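Local atomic coordinates of putative iron-regulated protein A (Parabacteroides distasonis ATCC 8503, PDB entry 4ECG), a protein that is of unconfirmed function but binds calcium ions and, as an imelysin-like (IrpA, peptidase M75) protein, may take part in iron-related processes. Residues Ala34-Phe39 with Glu210-His215; Asn290-Ile295 with Asp335-Ala340. One frame throughout, in Å; residues are numbered along the deposited sequence.

Contact 1: residues Ala34-Phe39 with Glu210-His215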
# COMPACT_ATOMS: atom_id res chain seq x y z
N ALA A 34 -10.32 -4.57 22.61
CA ALA A 34 -8.85 -4.55 22.85
C ALA A 34 -8.06 -4.88 21.57
O ALA A 34 -6.97 -4.36 21.35
CB ALA A 34 -8.46 -5.49 24.01
N VAL A 35 -8.60 -5.74 20.72
CA VAL A 35 -7.98 -6.03 19.43
C VAL A 35 -7.96 -4.75 18.56
O VAL A 35 -6.92 -4.39 17.98
CB VAL A 35 -8.70 -7.19 18.71
CG1 VAL A 35 -8.31 -7.24 17.23
CG2 VAL A 35 -8.44 -8.51 19.44
N VAL A 36 -9.09 -4.06 18.51
CA VAL A 36 -9.21 -2.79 17.76
C VAL A 36 -8.28 -1.73 18.35
O VAL A 36 -7.58 -1.06 17.62
CB VAL A 36 -10.68 -2.29 17.78
CG1 VAL A 36 -10.80 -0.92 17.14
CG2 VAL A 36 -11.62 -3.31 17.15
N ALA A 37 -8.26 -1.60 19.67
CA ALA A 37 -7.32 -0.68 20.33
C ALA A 37 -5.88 -1.01 19.95
O ALA A 37 -5.15 -0.15 19.50
CB ALA A 37 -7.51 -0.66 21.88
N THR A 38 -5.48 -2.26 20.06
CA THR A 38 -4.10 -2.64 19.75
C THR A 38 -3.79 -2.44 18.26
O THR A 38 -2.68 -2.06 17.87
CB THR A 38 -3.89 -4.12 20.03
OG1 THR A 38 -4.17 -4.42 21.43
CG2 THR A 38 -2.49 -4.55 19.62
N PHE A 39 -4.78 -2.70 17.40
CA PHE A 39 -4.61 -2.42 15.98
C PHE A 39 -4.28 -0.92 15.77
O PHE A 39 -3.30 -0.60 15.11
CB PHE A 39 -5.84 -2.82 15.13
CG PHE A 39 -5.80 -2.22 13.76
CD1 PHE A 39 -4.96 -2.73 12.80
CD2 PHE A 39 -6.54 -1.09 13.48
CE1 PHE A 39 -4.87 -2.14 11.55
CE2 PHE A 39 -6.46 -0.49 12.24
CZ PHE A 39 -5.61 -1.02 11.28
N GLU A 210 -9.60 7.66 17.33
CA GLU A 210 -10.50 7.70 18.46
C GLU A 210 -11.87 7.14 18.07
O GLU A 210 -12.45 6.35 18.81
CB GLU A 210 -10.62 9.13 19.02
CG GLU A 210 -9.38 9.62 19.78
CD GLU A 210 -8.96 8.72 20.98
OE1 GLU A 210 -9.84 8.28 21.79
OE2 GLU A 210 -7.72 8.48 21.10
N ALA A 211 -12.38 7.53 16.91
CA ALA A 211 -13.67 6.99 16.46
C ALA A 211 -13.56 5.48 16.35
O ALA A 211 -14.49 4.76 16.77
CB ALA A 211 -14.07 7.58 15.14
N MSE A 212 -12.43 4.97 15.83
CA MSE A 212 -12.28 3.51 15.83
C MSE A 212 -12.19 2.91 17.24
O MSE A 212 -12.83 1.86 17.49
CB MSE A 212 -11.15 3.01 14.93
CG MSE A 212 -11.67 2.23 13.69
SE MSE A 212 -10.23 1.34 12.94
CE MSE A 212 -11.01 -0.39 12.95
N LYS A 213 -11.43 3.52 18.17
CA LYS A 213 -11.34 2.95 19.52
C LYS A 213 -12.70 3.00 20.24
O LYS A 213 -13.07 2.03 20.87
CB LYS A 213 -10.17 3.55 20.33
CG LYS A 213 -8.80 3.06 19.81
CD LYS A 213 -7.58 3.38 20.67
CE LYS A 213 -7.24 4.86 20.66
NZ LYS A 213 -5.78 5.08 20.65
N LYS A 214 -13.46 4.08 20.08
CA LYS A 214 -14.76 4.19 20.75
C LYS A 214 -15.87 3.32 20.13
O LYS A 214 -16.75 2.86 20.83
CB LYS A 214 -15.21 5.67 20.79
CG LYS A 214 -14.54 6.48 21.91
CD LYS A 214 -14.34 7.95 21.54
CE LYS A 214 -15.66 8.67 21.29
NZ LYS A 214 -15.46 10.14 21.36
N HIS A 215 -15.82 3.14 18.82
CA HIS A 215 -16.80 2.38 18.02
C HIS A 215 -18.22 2.48 18.53
O HIS A 215 -18.90 1.47 18.74
CB HIS A 215 -16.35 0.93 17.86
CG HIS A 215 -16.01 0.24 19.16
ND1 HIS A 215 -16.93 -0.04 20.10
CD2 HIS A 215 -14.78 -0.25 19.64
CE1 HIS A 215 -16.33 -0.66 21.14
NE2 HIS A 215 -15.01 -0.78 20.85

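Contact 2: residues Asn290-Ile295 with Asp335-Ala340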
# COMPACT_ATOMS: atom_id res chain seq x y z
N ASN A 290 5.38 -6.05 0.68
CA ASN A 290 5.04 -5.15 1.81
C ASN A 290 3.51 -5.06 2.01
O ASN A 290 3.05 -5.01 3.15
CB ASN A 290 5.70 -3.79 1.68
CG ASN A 290 7.17 -3.82 2.10
OD1 ASN A 290 7.52 -4.41 3.15
ND2 ASN A 290 8.03 -3.11 1.35
N ASN A 291 2.75 -5.06 0.91
CA ASN A 291 1.32 -5.16 1.01
C ASN A 291 0.81 -6.40 1.80
O ASN A 291 -0.21 -6.34 2.51
CB ASN A 291 0.70 -5.27 -0.36
CG ASN A 291 0.88 -4.04 -1.23
OD1 ASN A 291 0.88 -4.16 -2.46
ND2 ASN A 291 1.02 -2.86 -0.60
N ILE A 292 1.50 -7.52 1.69
CA ILE A 292 1.08 -8.69 2.46
C ILE A 292 1.63 -8.56 3.88
O ILE A 292 0.98 -8.97 4.80
CB ILE A 292 1.49 -9.98 1.78
CG1 ILE A 292 0.95 -10.00 0.34
CG2 ILE A 292 1.02 -11.18 2.58
CD1 ILE A 292 -0.57 -9.83 0.17
N VAL A 293 2.77 -7.92 4.08
CA VAL A 293 3.27 -7.65 5.46
C VAL A 293 2.22 -6.80 6.19
O VAL A 293 1.97 -6.99 7.35
CB VAL A 293 4.73 -7.07 5.51
CG1 VAL A 293 5.17 -6.71 6.93
CG2 VAL A 293 5.73 -8.08 5.05
N SER A 294 1.57 -5.89 5.50
CA SER A 294 0.49 -5.12 6.10
C SER A 294 -0.59 -6.02 6.69
O SER A 294 -1.07 -5.75 7.80
CB SER A 294 -0.15 -4.19 5.05
OG SER A 294 -1.01 -3.26 5.66
N ILE A 295 -0.96 -7.09 5.98
CA ILE A 295 -1.97 -8.05 6.51
C ILE A 295 -1.45 -8.74 7.79
O ILE A 295 -2.17 -8.92 8.77
CB ILE A 295 -2.33 -9.14 5.46
CG1 ILE A 295 -2.98 -8.53 4.21
CG2 ILE A 295 -3.24 -10.16 6.08
CD1 ILE A 295 -3.23 -9.53 3.10
N ASP A 335 2.43 -16.51 5.46
CA ASP A 335 3.81 -16.86 5.13
C ASP A 335 3.98 -17.51 3.74
O ASP A 335 4.94 -17.22 3.05
CB ASP A 335 4.41 -17.73 6.24
CG ASP A 335 4.88 -16.90 7.47
OD1 ASP A 335 4.79 -15.65 7.49
OD2 ASP A 335 5.36 -17.52 8.44
N LYS A 336 3.04 -18.34 3.30
CA LYS A 336 3.10 -18.94 1.95
C LYS A 336 2.97 -17.85 0.85
O LYS A 336 3.58 -17.92 -0.20
CB LYS A 336 1.96 -19.93 1.84
CG LYS A 336 2.16 -21.13 0.94
CD LYS A 336 1.02 -22.14 1.20
CE LYS A 336 0.47 -22.76 -0.09
NZ LYS A 336 -0.73 -23.62 0.13
N THR A 337 2.21 -16.81 1.14
CA THR A 337 1.92 -15.78 0.14
C THR A 337 3.13 -14.88 -0.01
O THR A 337 3.51 -14.58 -1.13
CB THR A 337 0.64 -14.98 0.50
OG1 THR A 337 -0.44 -15.91 0.73
CG2 THR A 337 0.28 -13.96 -0.61
N ILE A 338 3.74 -14.49 1.11
CA ILE A 338 4.99 -13.72 1.14
C ILE A 338 6.11 -14.51 0.50
O ILE A 338 6.88 -13.99 -0.30
CB ILE A 338 5.39 -13.33 2.59
CG1 ILE A 338 4.39 -12.35 3.19
CG2 ILE A 338 6.78 -12.71 2.68
CD1 ILE A 338 4.44 -12.27 4.74
N ASP A 339 6.26 -15.77 0.88
CA ASP A 339 7.32 -16.58 0.29
C ASP A 339 7.15 -16.70 -1.24
O ASP A 339 8.15 -16.67 -1.97
CB ASP A 339 7.41 -17.99 0.96
CG ASP A 339 7.91 -17.95 2.45
OD1 ASP A 339 8.28 -16.90 3.04
OD2 ASP A 339 7.91 -19.01 3.04
N ALA A 340 5.90 -16.84 -1.73
CA ALA A 340 5.60 -16.99 -3.16
C ALA A 340 5.92 -15.68 -3.89
O ALA A 340 6.51 -15.68 -4.93
CB ALA A 340 4.15 -17.39 -3.38

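Contact 1: residues Ala34-Phe39 with Glu210-His215
Val-36 and Met-212, a selenomethionine in the crystal, form the apolar centre between two short helical segments that run antiparallel (162° between their directions) with axes 9.1 Å apart. Val-36 points at the partner helix. Its CG1, set anti to the backbone N (chi1 174°), rests 3.5 Å from Met-212 O, a van der Waals touch of a methyl on a backbone carbonyl, and the same methyl lies 4.2 Å from Met-212 CE. A Met-aromatic contact extends this layer by one turn: Met-212 SE comes within 4.2 Å of Phe-39 CE2, approaching the ring obliquely. Phe-94 meets the Phe-39 ring edge-to-face, and Phe-96 and Ile-222 also pack on the Met-212 side chain, which is buried.

The other flank is thinner. The backbones come nearest at Ala-37 and Lys-213, whose CA atoms are 5.5 Å apart, and the methylene chain of Lys-213 lies along the small residue: Lys-213 CG is 4.1 Å from Ala-37 CA, and Lys-213 CD is 4.2 Å from Ala-37 CB.

Polar links gather around this packing. The bent end of Lys-213 carries NZ to a salt bridge with Asp-41, one turn beyond Ala-37, and makes a long one with Glu-210. His-215, with positive phi just after the helix, hydrogen-bonds through NE2 to Ser-33. Side-chain packing thus docks the short helix 208-214 antiparallel against the early part of the long helix 29-68, an antiparallel helix pair within the mainly helical imelysin-like fold.

Contact 2: residues Asn290-Ile295 with Asp335-Ala340
Ile-292 meets Ile-338 where the two helical segments come nearest, their CA atoms 6.5 Å apart, and this pair makes the tight part of the contact. Ile-292 CG2, anti to its own backbone N, presses to 3.6 Å from Ile-338 CG1, and the two side chains slide past each other in opposite directions. Thr-337 adds its methyl on one flank: Thr-337 CG2 lies 4.1 Å from Ile-292 CG1, the two side chains crossing at about a right angle. The threonine hydroxyl is instead hydrogen-bonded to Gln-333 O, one turn earlier in its own helix, while Cys-365 and Leu-368 of helix 355-377 cover Thr-337.

Packing is looser at Val-293, which is partly exposed, as is Ile-338. Here Val-293 CG2 reaches Ile-338 CD1 at 4.4 Å, the longest of the residue contacts. A salt bridge between Asp-335 and Lys-296 ties the same two helices together beyond the isoleucines. With axes 9.6 Å apart and an angle of 168°, helix 284-300 and helix 324-343 pair nearly antiparallel through branched aliphatic side chains, a neighbouring-helix packing characteristic of an antiparallel helical bundle.

Overall arrangement
Contact 1 and contact 2 join different parts of the helical fold: their centres are 24 Å apart and their nearest atoms about 6 Å, without touching. They follow one another along the chain, contact 1 bringing helix 208-214 back to helix 29-68 before contact 2 pairs helices 284-300 and 324-343. Phe-94, which meets the contact 1 ring, also touches Ser-294 of the 290-295 segment and so links the two regions. Calcium sites lie near both contacts without touching either. The Met-212 side chain is about 8 Å from that of the calcium ligand Gln-227 and about 10 Å from a bound calcium ion, whereas the Ile-292 side chain is about 9 Å from that of the calcium ligand Glu-92 and about 12 Å from a bound calcium ion.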